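Local coordinates for protein pyridoxal kinase (PDB 3H74) that probably catalyses the ATP-dependent phosphorylation of pyridoxal to pyridoxal 5'-phosphate, as a ribokinase-clan vitamin B6 kinase, at residues Q122-I132 with A145-Y153; V181-C189 with V198-L206. All coordinates share one frame; numbering follows the deposited sequence.

Contact 1: Q122-I132 with A145-Y153; sequences QDYVAAMRQLI and AALLTGAPY
The Arg129 guanidinium has Val125 CG1, one helical turn earlier, over the centre of one face, and Leu148 O of the other helix at its edge, near its plane; the same CG1 also rests 3.6 Å from Leu147 O. Two helices of the ribokinase-like alpha/beta fold meet here, the side of helix 122-131 facing the C-terminal turn of helix 142-149; the axes of 122-131 and 145-149 cross at -87°. Arg129 sets CG anti to its carbonyl carbon (chi1 -71°) and runs extended from CG to NE, past Leu148 in the opposite direction. Arg129 NE gives Leu148 O a nearly straight hydrogen bond of 2.8 Å (166° at the hydrogen), tilted from the carbonyl plane. Arg129 NH2 adds a weak, bent one to Leu147 O at 3.0 Å. The positive charge thus sits at a helix C-terminus, where the dipole would probably favour it; Gln169 also donates to Leu148 O. A leucine in place of Arg129 would probably cost both carbonyls these donors and leave the helix end without its compensating charge. Deeper in the contact, Leu148 CD2 packs 4.0 Å from CG of selenomethionine Met128, while Ile132 CD1 and Leu148 CD1 meet tip to tip. After the helix, Gly150 turns the chain with positive phi. Beside Arg129, one water accepts from Gln122 NE2 at 3.1 Å and donates to Leu147 O at 2.8 Å.

Contact 2: V181-C189 with V198-L206; sequences VQRADQIGC and VQYCGARRL
Val181 meets Tyr200 twice: its CG1 packs 3.6 Å from ring atom CE1, and its carbonyl O, in the plane of the ring at its edge, accepts a 2.9 Å hydrogen bond from the phenol OH. Gly188 N reaches the same Val181 O from the opposite face of the carbonyl, so two donors grip it. Next, Gln182 crosses Arg205 and lays NE2 over the centre of its guanidinium face, two nitrogen donors in contact without a bond. Arg183 runs extended over the Tyr200 ring: CD stands above the ring centre in a CH-pi contact (3.8 Å to the centroid), and the guanidinium beyond it stacks flat, planes 15° apart, with NH1 3.4 Å from Tyr200 CB. Arg183 to Gln186 form a type II' turn, which joins strands 178-183 and 186-192; strand 198-204 completes a three-stranded antiparallel meander. In the turn, Ala184 O takes a weak bond from Arg205 NH1. Asp185 O accepts Arg205 N in the carbonyl plane at 2.9 Å and also a water shared with Arg205 O. With CG between its backbone N and carbonyl carbon (chi1 51°), Asp185 brings OD2 to 3.1 Å from Arg204 NH1, a salt bridge of charge alone, well out of the guanidinium plane. Gln186 pairs with Arg204 in a non-hydrogen-bonded position, whereas Ile187 and Ala203 exchange both backbone hydrogen bonds. Gly188 faces Gly202 with CA atoms only 3.8 Å apart; a CB on Gly188 would collide with Cys201 O. Cys189 and Cys201 bond reciprocally, their side chains turned toward helix 231-251.

In the fold
The two contacts follow one another along the chain, with centres 24 Å apart and nearest atoms about 8 Å apart, so they do not touch. Contact 1 joins two helices that precede and follow strand 137-138 of the seven-stranded mixed sheet; contact 2 lies in a separate small antiparallel sheet. Their centres are 16 and 18 Å from the centre of the chain, respectively. Helix 159-167 bridges them: its Leu166 packs on Ala145 and Leu148 of contact 1, while Leu159 touches Val181 and Val198 of contact 2. A glycerol, probably from the crystallisation liquor, accompanies contact 2: it is hydrogen-bonded to Leu206 N and about 4 Å from the Arg205 side chain.

Contact 1: Q122-I132 with A145-Y153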
ATOM      1  N   GLN A 122      14.801   6.399  12.180  1.00 15.52           N
ATOM      2  CA  GLN A 122      13.898   6.124  13.297  1.00 15.62           C
ATOM      3  C   GLN A 122      12.827   7.194  13.501  1.00 14.84           C
ATOM      4  O   GLN A 122      11.719   6.885  13.938  1.00 14.51           O
ATOM      5  CB  GLN A 122      14.682   5.899  14.588  1.00 16.24           C
ATOM      6  CG  GLN A 122      15.242   4.487  14.712  1.00 19.11           C
ATOM      7  CD  GLN A 122      14.168   3.446  15.002  1.00 21.96           C
ATOM      8  OE1 GLN A 122      13.359   3.599  15.923  1.00 24.18           O
ATOM      9  NE2 GLN A 122      14.163   2.375  14.219  1.00 22.89           N
ATOM     10  N   ASP A 123      13.160   8.443  13.185  1.00 14.34           N
ATOM     11  CA  ASP A 123      12.185   9.530  13.244  1.00 13.98           C
ATOM     12  C   ASP A 123      11.033   9.266  12.277  1.00 12.71           C
ATOM     13  O   ASP A 123       9.875   9.515  12.606  1.00 12.19           O
ATOM     14  CB  ASP A 123      12.840  10.880  12.928  1.00 14.89           C
ATOM     15  CG  ASP A 123      13.647  11.440  14.095  1.00 17.45           C
ATOM     16  OD1 ASP A 123      13.448  11.001  15.248  1.00 19.49           O
ATOM     17  OD2 ASP A 123      14.476  12.337  13.841  1.00 21.75           O
ATOM     18  N   TYR A 124      11.356   8.756  11.088  1.00 11.62           N
ATOM     19  CA  TYR A 124      10.322   8.446  10.103  1.00 10.67           C
ATOM     20  C   TYR A 124       9.473   7.258  10.552  1.00 10.18           C
ATOM     21  O   TYR A 124       8.256   7.269  10.369  1.00  9.87           O
ATOM     22  CB  TYR A 124      10.916   8.207   8.715  1.00 10.37           C
ATOM     23  CG  TYR A 124       9.855   8.153   7.640  1.00  9.87           C
ATOM     24  CD1 TYR A 124       9.217   9.307   7.211  1.00 10.28           C
ATOM     25  CD2 TYR A 124       9.473   6.942   7.072  1.00  9.62           C
ATOM     26  CE1 TYR A 124       8.240   9.270   6.233  1.00  9.48           C
ATOM     27  CE2 TYR A 124       8.480   6.888   6.095  1.00  8.79           C
ATOM     28  CZ  TYR A 124       7.873   8.055   5.682  1.00  9.09           C
ATOM     29  OH  TYR A 124       6.898   8.033   4.718  1.00  7.86           O
ATOM     30  N   VAL A 125      10.109   6.256  11.162  1.00 10.09           N
ATOM     31  CA  VAL A 125       9.385   5.121  11.727  1.00 10.35           C
ATOM     32  C   VAL A 125       8.383   5.591  12.785  1.00 10.41           C
ATOM     33  O   VAL A 125       7.245   5.123  12.826  1.00  9.61           O
ATOM     34  CB  VAL A 125      10.345   4.059  12.330  1.00 10.51           C
ATOM     35  CG1 VAL A 125       9.570   2.912  12.930  1.00 11.23           C
ATOM     36  CG2 VAL A 125      11.281   3.521  11.253  1.00 10.55           C
ATOM     37  N   ALA A 126       8.812   6.519  13.640  1.00 10.55           N
ATOM     38  CA  ALA A 126       7.935   7.060  14.669  1.00 10.71           C
ATOM     39  C   ALA A 126       6.744   7.804  14.053  1.00 10.40           C
ATOM     40  O   ALA A 126       5.609   7.664  14.515  1.00 10.73           O
ATOM     41  CB  ALA A 126       8.714   7.960  15.615  1.00 11.39           C
ATOM     42  N   ALA A 127       7.002   8.582  13.002  1.00 10.36           N
ATOM     43  CA  ALA A 127       5.921   9.261  12.295  1.00  9.89           C
ATOM     44  C   ALA A 127       4.929   8.257  11.685  1.00  9.56           C
ATOM     45  O   ALA A 127       3.717   8.472  11.715  1.00  9.21           O
ATOM     46  CB  ALA A 127       6.482  10.180  11.228  1.00 10.70           C
HETATM   47  N   MSE A 128       5.453   7.152  11.162  1.00  8.55           N
HETATM   48  CA  MSE A 128       4.615   6.111  10.579  1.00  8.25           C
HETATM   49  C   MSE A 128       3.734   5.450  11.644  1.00  8.48           C
HETATM   50  O   MSE A 128       2.566   5.154  11.397  1.00  7.65           O
HETATM   51  CB  MSE A 128       5.478   5.066   9.884  1.00  8.29           C
HETATM   52  CG  MSE A 128       4.659   4.070   9.080  1.00  8.55           C
HETATM   53 SE   MSE A 128       3.490   4.883   7.740  1.00 12.07          SE
HETATM   54  CE  MSE A 128       4.806   5.986   6.838  1.00 10.62           C
ATOM     55  N   ARG A 129       4.287   5.243  12.844  1.00  8.99           N
ATOM     56  CA  ARG A 129       3.506   4.656  13.928  1.00  9.77           C
ATOM     57  C   ARG A 129       2.315   5.564  14.290  1.00 10.04           C
ATOM     58  O   ARG A 129       1.317   5.086  14.575  1.00 10.54           O
ATOM     59  CB  ARG A 129       4.388   4.421  15.186  1.00  9.85           C
ATOM     60  CG  ARG A 129       5.427   3.284  15.067  1.00 10.29           C
ATOM     61  CD  ARG A 129       6.159   3.072  16.387  1.00 12.29           C
ATOM     62  NE  ARG A 129       7.235   2.138  16.249  1.00 10.97           N
ATOM     63  CZ  ARG A 129       8.486   2.410  16.473  1.00 10.83           C
ATOM     64  NH1 ARG A 129       8.854   3.587  16.895  1.00 12.39           N
ATOM     65  NH2 ARG A 129       9.370   1.495  16.323  1.00 11.78           N
ATOM     66  N   GLN A 130       2.487   6.852  14.195  1.00 10.51           N
ATOM     67  CA  GLN A 130       1.354   7.769  14.404  1.00 12.10           C
ATOM     68  C   GLN A 130       0.301   7.687  13.278  1.00 10.73           C
ATOM     69  O   GLN A 130      -0.830   7.641  13.517  1.00 11.04           O
ATOM     70  CB  GLN A 130       1.833   9.220  14.525  1.00 12.22           C
ATOM     71  CG  GLN A 130       3.016   9.443  13.642  1.00 16.13           C
ATOM     72  CD  GLN A 130       3.237  10.877  13.053  1.00 16.24           C
ATOM     73  OE1 GLN A 130       3.838  11.740  13.778  1.00 22.11           O
ATOM     74  NE2 GLN A 130       2.797  11.106  11.763  1.00 20.97           N
ATOM     75  N   LEU A 131       0.786   7.656  12.053  1.00 10.07           N
ATOM     76  CA  LEU A 131      -0.089   7.611  10.883  1.00 10.27           C
ATOM     77  C   LEU A 131      -0.938   6.328  10.836  1.00 10.15           C
ATOM     78  O   LEU A 131      -2.025   6.396  10.446  1.00 10.87           O
ATOM     79  CB  LEU A 131       0.756   7.750   9.595  1.00 10.47           C
ATOM     80  CG  LEU A 131       0.016   7.623   8.262  1.00 10.50           C
ATOM     81  CD1 LEU A 131      -1.087   8.690   8.169  1.00 11.61           C
ATOM     82  CD2 LEU A 131       1.029   7.810   7.138  1.00 10.94           C
ATOM     83  N   ILE A 132      -0.380   5.202  11.253  1.00  9.42           N
ATOM     84  CA  ILE A 132      -1.122   3.939  11.212  1.00  9.75           C
ATOM     85  C   ILE A 132      -2.147   3.779  12.335  1.00 10.17           C
ATOM     86  O   ILE A 132      -2.964   2.865  12.294  1.00 10.10           O
ATOM     87  CB  ILE A 132      -0.183   2.697  11.203  1.00  9.11           C
ATOM     88  CG1 ILE A 132       0.588   2.572  12.527  1.00  9.40           C
ATOM     89  CG2 ILE A 132       0.716   2.709   9.951  1.00  9.45           C
ATOM     90  CD1 ILE A 132       1.406   1.300  12.658  1.00 10.28           C
ATOM     91  N   ALA A 145       7.193  -4.743   9.415  1.00  8.63           N
ATOM     92  CA  ALA A 145       6.573  -5.285  10.628  1.00  9.46           C
ATOM     93  C   ALA A 145       7.518  -5.169  11.826  1.00  9.66           C
ATOM     94  O   ALA A 145       7.123  -4.717  12.906  1.00 10.26           O
ATOM     95  CB  ALA A 145       6.165  -6.723  10.414  1.00 10.33           C
ATOM     96  N   ALA A 146       8.766  -5.575  11.616  1.00  9.47           N
ATOM     97  CA  ALA A 146       9.801  -5.505  12.647  1.00  9.70           C
ATOM     98  C   ALA A 146      10.141  -4.063  13.018  1.00  9.63           C
ATOM     99  O   ALA A 146      10.265  -3.730  14.204  1.00  9.53           O
ATOM    100  CB  ALA A 146      11.045  -6.257  12.205  1.00 10.48           C
ATOM    101  N   LEU A 147      10.293  -3.194  12.019  1.00  8.98           N
ATOM    102  CA  LEU A 147      10.564  -1.784  12.296  1.00  8.70           C
ATOM    103  C   LEU A 147       9.462  -1.166  13.157  1.00  8.58           C
ATOM    104  O   LEU A 147       9.740  -0.441  14.114  1.00  8.72           O
ATOM    105  CB  LEU A 147      10.742  -0.987  11.006  1.00  8.69           C
ATOM    106  CG  LEU A 147      12.066  -1.213  10.285  1.00  9.52           C
ATOM    107  CD1 LEU A 147      11.911  -0.731   8.851  1.00  9.27           C
ATOM    108  CD2 LEU A 147      13.241  -0.517  10.974  1.00 10.33           C
ATOM    109  N   LEU A 148       8.209  -1.468  12.836  1.00  8.50           N
ATOM    110  CA  LEU A 148       7.081  -0.868  13.549  1.00  9.07           C
ATOM    111  C   LEU A 148       6.967  -1.349  14.993  1.00  9.97           C
ATOM    112  O   LEU A 148       6.610  -0.566  15.877  1.00 10.19           O
ATOM    113  CB  LEU A 148       5.765  -1.099  12.806  1.00  8.76           C
ATOM    114  CG  LEU A 148       5.619  -0.347  11.483  1.00  8.63           C
ATOM    115  CD1 LEU A 148       4.409  -0.879  10.731  1.00  7.96           C
ATOM    116  CD2 LEU A 148       5.499   1.147  11.702  1.00  9.06           C
ATOM    117  N   THR A 149       7.275  -2.617  15.238  1.00 10.92           N
ATOM    118  CA  THR A 149       7.238  -3.149  16.610  1.00 12.05           C
ATOM    119  C   THR A 149       8.535  -2.918  17.395  1.00 12.53           C
ATOM    120  O   THR A 149       8.540  -3.051  18.625  1.00 13.37           O
ATOM    121  CB  THR A 149       6.930  -4.652  16.648  1.00 12.12           C
ATOM    122  OG1 THR A 149       7.972  -5.361  15.975  1.00 12.96           O
ATOM    123  CG2 THR A 149       5.581  -4.963  16.011  1.00 13.37           C
ATOM    124  N   GLY A 150       9.625  -2.594  16.705  1.00 12.81           N
ATOM    125  CA  GLY A 150      10.939  -2.435  17.346  1.00 14.00           C
ATOM    126  C   GLY A 150      11.788  -3.697  17.411  1.00 14.53           C
ATOM    127  O   GLY A 150      12.949  -3.659  17.855  1.00 16.00           O
ATOM    128  N   ALA A 151      11.233  -4.822  16.979  1.00 14.42           N
ATOM    129  CA  ALA A 151      11.965  -6.084  16.996  1.00 14.72           C
ATOM    130  C   ALA A 151      13.088  -6.067  15.957  1.00 15.33           C
ATOM    131  O   ALA A 151      12.912  -5.514  14.867  1.00 14.94           O
ATOM    132  CB  ALA A 151      11.018  -7.244  16.750  1.00 14.40           C
ATOM    133  N   PRO A 152      14.258  -6.649  16.287  1.00 15.74           N
ATOM    134  CA  PRO A 152      15.278  -6.790  15.250  1.00 15.86           C
ATOM    135  C   PRO A 152      14.726  -7.574  14.064  1.00 15.56           C
ATOM    136  O   PRO A 152      13.869  -8.449  14.231  1.00 15.33           O
ATOM    137  CB  PRO A 152      16.394  -7.577  15.947  1.00 16.16           C
ATOM    138  CG  PRO A 152      16.196  -7.304  17.402  1.00 16.67           C
ATOM    139  CD  PRO A 152      14.715  -7.175  17.587  1.00 16.00           C
ATOM    140  N   TYR A 153      15.196  -7.232  12.871  1.00 15.50           N
ATOM    141  CA  TYR A 153      14.772  -7.922  11.666  1.00 15.34           C
ATOM    142  C   TYR A 153      15.030  -9.423  11.725  1.00 15.42           C
ATOM    143  O   TYR A 153      16.116  -9.867  12.120  1.00 15.39           O
ATOM    144  CB  TYR A 153      15.476  -7.349  10.442  1.00 15.39           C
ATOM    145  CG  TYR A 153      15.137  -8.076   9.163  1.00 15.48           C
ATOM    146  CD1 TYR A 153      13.858  -7.991   8.615  1.00 14.50           C
ATOM    147  CD2 TYR A 153      16.093  -8.852   8.502  1.00 15.72           C
ATOM    148  CE1 TYR A 153      13.534  -8.648   7.441  1.00 14.62           C
ATOM    149  CE2 TYR A 153      15.779  -9.517   7.321  1.00 15.53           C
ATOM    150  CZ  TYR A 153      14.500  -9.409   6.798  1.00 15.52           C
ATOM    151  OH  TYR A 153      14.185 -10.057   5.630  1.00 16.46           O
TER
HETATM  152  O   HOH W   1      12.312   0.069  15.081  1.00 13.29           O

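Contact 2: V181-C189 with V198-L206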
ATOM      1  N   VAL A 181       4.800 -13.043   3.384  1.00 12.21           N
ATOM      2  CA  VAL A 181       5.061 -14.258   4.134  1.00 12.74           C
ATOM      3  C   VAL A 181       5.172 -15.425   3.163  1.00 13.01           C
ATOM      4  O   VAL A 181       4.279 -15.650   2.346  1.00 11.82           O
ATOM      5  CB  VAL A 181       3.961 -14.527   5.183  1.00 12.41           C
ATOM      6  CG1 VAL A 181       4.190 -15.861   5.883  1.00 14.03           C
ATOM      7  CG2 VAL A 181       3.923 -13.411   6.214  1.00 12.90           C
ATOM      8  N   GLN A 182       6.279 -16.155   3.260  1.00 14.09           N
ATOM      9  CA  GLN A 182       6.512 -17.320   2.424  1.00 15.39           C
ATOM     10  C   GLN A 182       6.226 -18.601   3.185  1.00 15.74           C
ATOM     11  O   GLN A 182       6.642 -18.758   4.339  1.00 16.61           O
ATOM     12  CB  GLN A 182       7.936 -17.306   1.867  1.00 16.01           C
ATOM     13  CG  GLN A 182       8.148 -16.170   0.878  1.00 17.63           C
ATOM     14  CD  GLN A 182       9.528 -16.137   0.268  1.00 21.12           C
ATOM     15  OE1 GLN A 182      10.228 -15.128   0.351  1.00 23.22           O
ATOM     16  NE2 GLN A 182       9.928 -17.232  -0.360  1.00 22.83           N
ATOM     17  N   ARG A 183       5.480 -19.495   2.551  1.00 15.64           N
ATOM     18  CA  ARG A 183       5.221 -20.820   3.093  1.00 16.04           C
ATOM     19  C   ARG A 183       5.406 -21.798   1.964  1.00 15.78           C
ATOM     20  O   ARG A 183       4.645 -21.781   0.986  1.00 15.52           O
ATOM     21  CB  ARG A 183       3.806 -20.932   3.655  1.00 16.54           C
ATOM     22  CG  ARG A 183       3.631 -20.259   4.995  1.00 17.95           C
ATOM     23  CD  ARG A 183       2.311 -20.630   5.609  1.00 20.16           C
ATOM     24  NE  ARG A 183       2.124 -19.987   6.906  1.00 21.99           N
ATOM     25  CZ  ARG A 183       1.034 -20.115   7.655  1.00 22.75           C
ATOM     26  NH1 ARG A 183       0.020 -20.865   7.239  1.00 23.33           N
ATOM     27  NH2 ARG A 183       0.956 -19.485   8.821  1.00 23.97           N
ATOM     28  N   ALA A 184       6.418 -22.651   2.116  1.00 15.58           N
ATOM     29  CA  ALA A 184       6.886 -23.520   1.049  1.00 15.20           C
ATOM     30  C   ALA A 184       7.054 -22.709  -0.240  1.00 14.48           C
ATOM     31  O   ALA A 184       7.839 -21.756  -0.279  1.00 14.77           O
ATOM     32  CB  ALA A 184       5.944 -24.711   0.856  1.00 15.67           C
ATOM     33  N   ASP A 185       6.348 -23.109  -1.296  1.00 13.56           N
ATOM     34  CA  ASP A 185       6.439 -22.414  -2.579  1.00 12.82           C
ATOM     35  C   ASP A 185       5.458 -21.250  -2.785  1.00 11.67           C
ATOM     36  O   ASP A 185       5.351 -20.727  -3.898  1.00 10.90           O
ATOM     37  CB  ASP A 185       6.309 -23.439  -3.711  1.00 13.70           C
ATOM     38  CG  ASP A 185       5.113 -24.337  -3.549  1.00 15.90           C
ATOM     39  OD1 ASP A 185       4.053 -23.875  -3.082  1.00 19.53           O
ATOM     40  OD2 ASP A 185       5.245 -25.527  -3.893  1.00 17.56           O
ATOM     41  N   GLN A 186       4.757 -20.863  -1.715  1.00 11.32           N
ATOM     42  CA  GLN A 186       3.763 -19.787  -1.774  1.00 11.42           C
ATOM     43  C   GLN A 186       4.310 -18.500  -1.174  1.00 10.77           C
ATOM     44  O   GLN A 186       5.204 -18.525  -0.327  1.00 10.77           O
ATOM     45  CB  GLN A 186       2.487 -20.192  -1.031  1.00 12.14           C
ATOM     46  CG  GLN A 186       1.960 -21.578  -1.395  1.00 14.80           C
ATOM     47  CD  GLN A 186       1.141 -21.594  -2.670  1.00 17.47           C
ATOM     48  OE1 GLN A 186       1.474 -22.299  -3.628  1.00 19.46           O
ATOM     49  NE2 GLN A 186       0.060 -20.828  -2.689  1.00 17.52           N
ATOM     50  N   ILE A 187       3.775 -17.375  -1.640  1.00 10.12           N
ATOM     51  CA  ILE A 187       3.991 -16.092  -0.984  1.00 10.23           C
ATOM     52  C   ILE A 187       2.624 -15.435  -0.801  1.00  9.30           C
ATOM     53  O   ILE A 187       1.734 -15.593  -1.628  1.00  9.40           O
ATOM     54  CB  ILE A 187       5.015 -15.205  -1.742  1.00  9.97           C
ATOM     55  CG1 ILE A 187       5.434 -14.006  -0.871  1.00 11.02           C
ATOM     56  CG2 ILE A 187       4.488 -14.784  -3.123  1.00 11.33           C
ATOM     57  CD1 ILE A 187       6.643 -13.221  -1.383  1.00 11.83           C
ATOM     58  N   GLY A 188       2.437 -14.729   0.307  1.00  9.45           N
ATOM     59  CA  GLY A 188       1.141 -14.132   0.567  1.00  9.32           C
ATOM     60  C   GLY A 188       1.044 -13.401   1.885  1.00  8.73           C
ATOM     61  O   GLY A 188       2.050 -12.965   2.448  1.00  9.59           O
ATOM     62  N   CYS A 189      -0.189 -13.300   2.363  1.00  8.38           N
ATOM     63  CA  CYS A 189      -0.542 -12.450   3.492  1.00  8.69           C
ATOM     64  C   CYS A 189      -0.867 -13.265   4.728  1.00  9.01           C
ATOM     65  O   CYS A 189      -1.545 -14.294   4.657  1.00  9.55           O
ATOM     66  CB  CYS A 189      -1.754 -11.592   3.120  1.00  8.77           C
ATOM     67  SG  CYS A 189      -1.447 -10.368   1.821  1.00  9.86           S
ATOM     68  N   VAL A 198      -3.561 -17.159  13.735  1.00 18.09           N
ATOM     69  CA  VAL A 198      -2.845 -16.714  12.544  1.00 17.32           C
ATOM     70  C   VAL A 198      -3.447 -17.381  11.318  1.00 16.87           C
ATOM     71  O   VAL A 198      -3.525 -18.615  11.229  1.00 17.21           O
ATOM     72  CB  VAL A 198      -1.330 -17.019  12.631  1.00 17.24           C
ATOM     73  CG1 VAL A 198      -0.619 -16.687  11.308  1.00 17.14           C
ATOM     74  CG2 VAL A 198      -0.697 -16.254  13.781  1.00 17.39           C
ATOM     75  N   GLN A 199      -3.896 -16.553  10.385  1.00 15.83           N
ATOM     76  CA  GLN A 199      -4.393 -17.038   9.113  1.00 15.26           C
ATOM     77  C   GLN A 199      -3.421 -16.657   8.005  1.00 14.89           C
ATOM     78  O   GLN A 199      -2.649 -15.706   8.136  1.00 13.80           O
ATOM     79  CB  GLN A 199      -5.789 -16.483   8.824  1.00 15.65           C
ATOM     80  CG  GLN A 199      -6.862 -16.871   9.847  1.00 17.43           C
ATOM     81  CD  GLN A 199      -7.068 -18.375   9.974  1.00 20.01           C
ATOM     82  OE1 GLN A 199      -6.801 -19.143   9.044  1.00 21.37           O
ATOM     83  NE2 GLN A 199      -7.545 -18.803  11.136  1.00 21.59           N
ATOM     84  N   TYR A 200      -3.453 -17.398   6.922  1.00 14.95           N
ATOM     85  CA  TYR A 200      -2.581 -17.157   5.781  1.00 15.11           C
ATOM     86  C   TYR A 200      -3.283 -17.428   4.508  1.00 15.73           C
ATOM     87  O   TYR A 200      -4.003 -18.371   4.370  1.00 16.76           O
ATOM     88  CB  TYR A 200      -1.347 -18.063   5.876  1.00 14.66           C
ATOM     89  CG  TYR A 200      -0.355 -17.983   4.723  1.00 14.06           C
ATOM     90  CD1 TYR A 200       0.653 -17.037   4.724  1.00 13.18           C
ATOM     91  CD2 TYR A 200      -0.405 -18.842   3.672  1.00 13.87           C
ATOM     92  CE1 TYR A 200       1.556 -16.947   3.705  1.00 12.81           C
ATOM     93  CE2 TYR A 200       0.520 -18.773   2.685  1.00 13.56           C
ATOM     94  CZ  TYR A 200       1.492 -17.816   2.688  1.00 12.87           C
ATOM     95  OH  TYR A 200       2.381 -17.747   1.664  1.00 12.82           O
ATOM     96  N   CYS A 201      -3.047 -16.624   3.529  1.00 15.69           N
ATOM     97  CA  CYS A 201      -3.361 -17.040   2.202  1.00 16.35           C
ATOM     98  C   CYS A 201      -2.293 -16.534   1.268  1.00 15.62           C
ATOM     99  O   CYS A 201      -1.754 -15.516   1.438  1.00 15.91           O
ATOM    100  CB  CYS A 201      -4.699 -16.575   1.768  1.00 17.31           C
ATOM    101  SG  CYS A 201      -4.913 -14.897   1.760  1.00 20.14           S
ATOM    102  N   GLY A 202      -2.016 -17.347   0.288  1.00 14.71           N
ATOM    103  CA  GLY A 202      -0.986 -17.027  -0.662  1.00 13.55           C
ATOM    104  C   GLY A 202      -1.220 -17.570  -2.075  1.00 12.38           C
ATOM    105  O   GLY A 202      -2.227 -18.078  -2.377  1.00 13.68           O
ATOM    106  N   ALA A 203      -0.247 -17.374  -2.911  1.00 11.14           N
ATOM    107  CA  ALA A 203      -0.290 -17.893  -4.256  1.00 10.07           C
ATOM    108  C   ALA A 203       1.116 -18.382  -4.568  1.00  9.92           C
ATOM    109  O   ALA A 203       2.088 -17.954  -3.937  1.00  9.56           O
ATOM    110  CB  ALA A 203      -0.733 -16.808  -5.228  1.00 10.05           C
ATOM    111  N   ARG A 204       1.231 -19.286  -5.534  1.00  9.45           N
ATOM    112  CA  ARG A 204       2.524 -19.862  -5.873  1.00  8.96           C
ATOM    113  C   ARG A 204       3.477 -18.783  -6.388  1.00  9.21           C
ATOM    114  O   ARG A 204       3.158 -18.069  -7.336  1.00  9.11           O
ATOM    115  CB  ARG A 204       2.325 -20.977  -6.893  1.00  8.64           C
ATOM    116  CG  ARG A 204       3.558 -21.834  -7.148  1.00  8.68           C
ATOM    117  CD  ARG A 204       3.214 -23.102  -7.947  1.00  8.99           C
ATOM    118  NE  ARG A 204       2.277 -23.960  -7.222  1.00  8.42           N
ATOM    119  CZ  ARG A 204       2.598 -25.101  -6.610  1.00  9.32           C
ATOM    120  NH1 ARG A 204       3.838 -25.575  -6.664  1.00 11.06           N
ATOM    121  NH2 ARG A 204       1.664 -25.786  -5.972  1.00 10.99           N
ATOM    122  N   ARG A 205       4.638 -18.675  -5.754  1.00  9.37           N
ATOM    123  CA  ARG A 205       5.596 -17.626  -6.044  1.00 10.52           C
ATOM    124  C   ARG A 205       6.182 -17.806  -7.444  1.00 10.13           C
ATOM    125  O   ARG A 205       6.580 -18.916  -7.835  1.00 10.43           O
ATOM    126  CB  ARG A 205       6.680 -17.654  -4.967  1.00 11.14           C
ATOM    127  CG  ARG A 205       7.639 -16.488  -4.939  1.00 14.35           C
ATOM    128  CD  ARG A 205       8.486 -16.566  -3.659  1.00 17.75           C
ATOM    129  NE  ARG A 205       9.259 -17.814  -3.554  1.00 21.66           N
ATOM    130  CZ  ARG A 205       8.956 -18.863  -2.779  1.00 22.81           C
ATOM    131  NH1 ARG A 205       7.881 -18.861  -1.993  1.00 22.54           N
ATOM    132  NH2 ARG A 205       9.747 -19.929  -2.782  1.00 24.92           N
ATOM    133  N   LEU A 206       6.231 -16.707  -8.189  1.00  9.57           N
ATOM    134  CA  LEU A 206       6.755 -16.691  -9.550  1.00  9.52           C
ATOM    135  C   LEU A 206       8.175 -16.134  -9.540  1.00 10.21           C
ATOM    136  O   LEU A 206       8.505 -15.325  -8.676  1.00 10.50           O
ATOM    137  CB  LEU A 206       5.845 -15.859 -10.466  1.00  9.10           C
ATOM    138  CG  LEU A 206       4.357 -16.256 -10.442  1.00  7.89           C
ATOM    139  CD1 LEU A 206       3.521 -15.328 -11.316  1.00  9.00           C
ATOM    140  CD2 LEU A 206       4.158 -17.719 -10.862  1.00  8.45           C
TER
HETATM  141  O   HOH W   2       7.059 -21.015  -6.134  1.00 10.74           O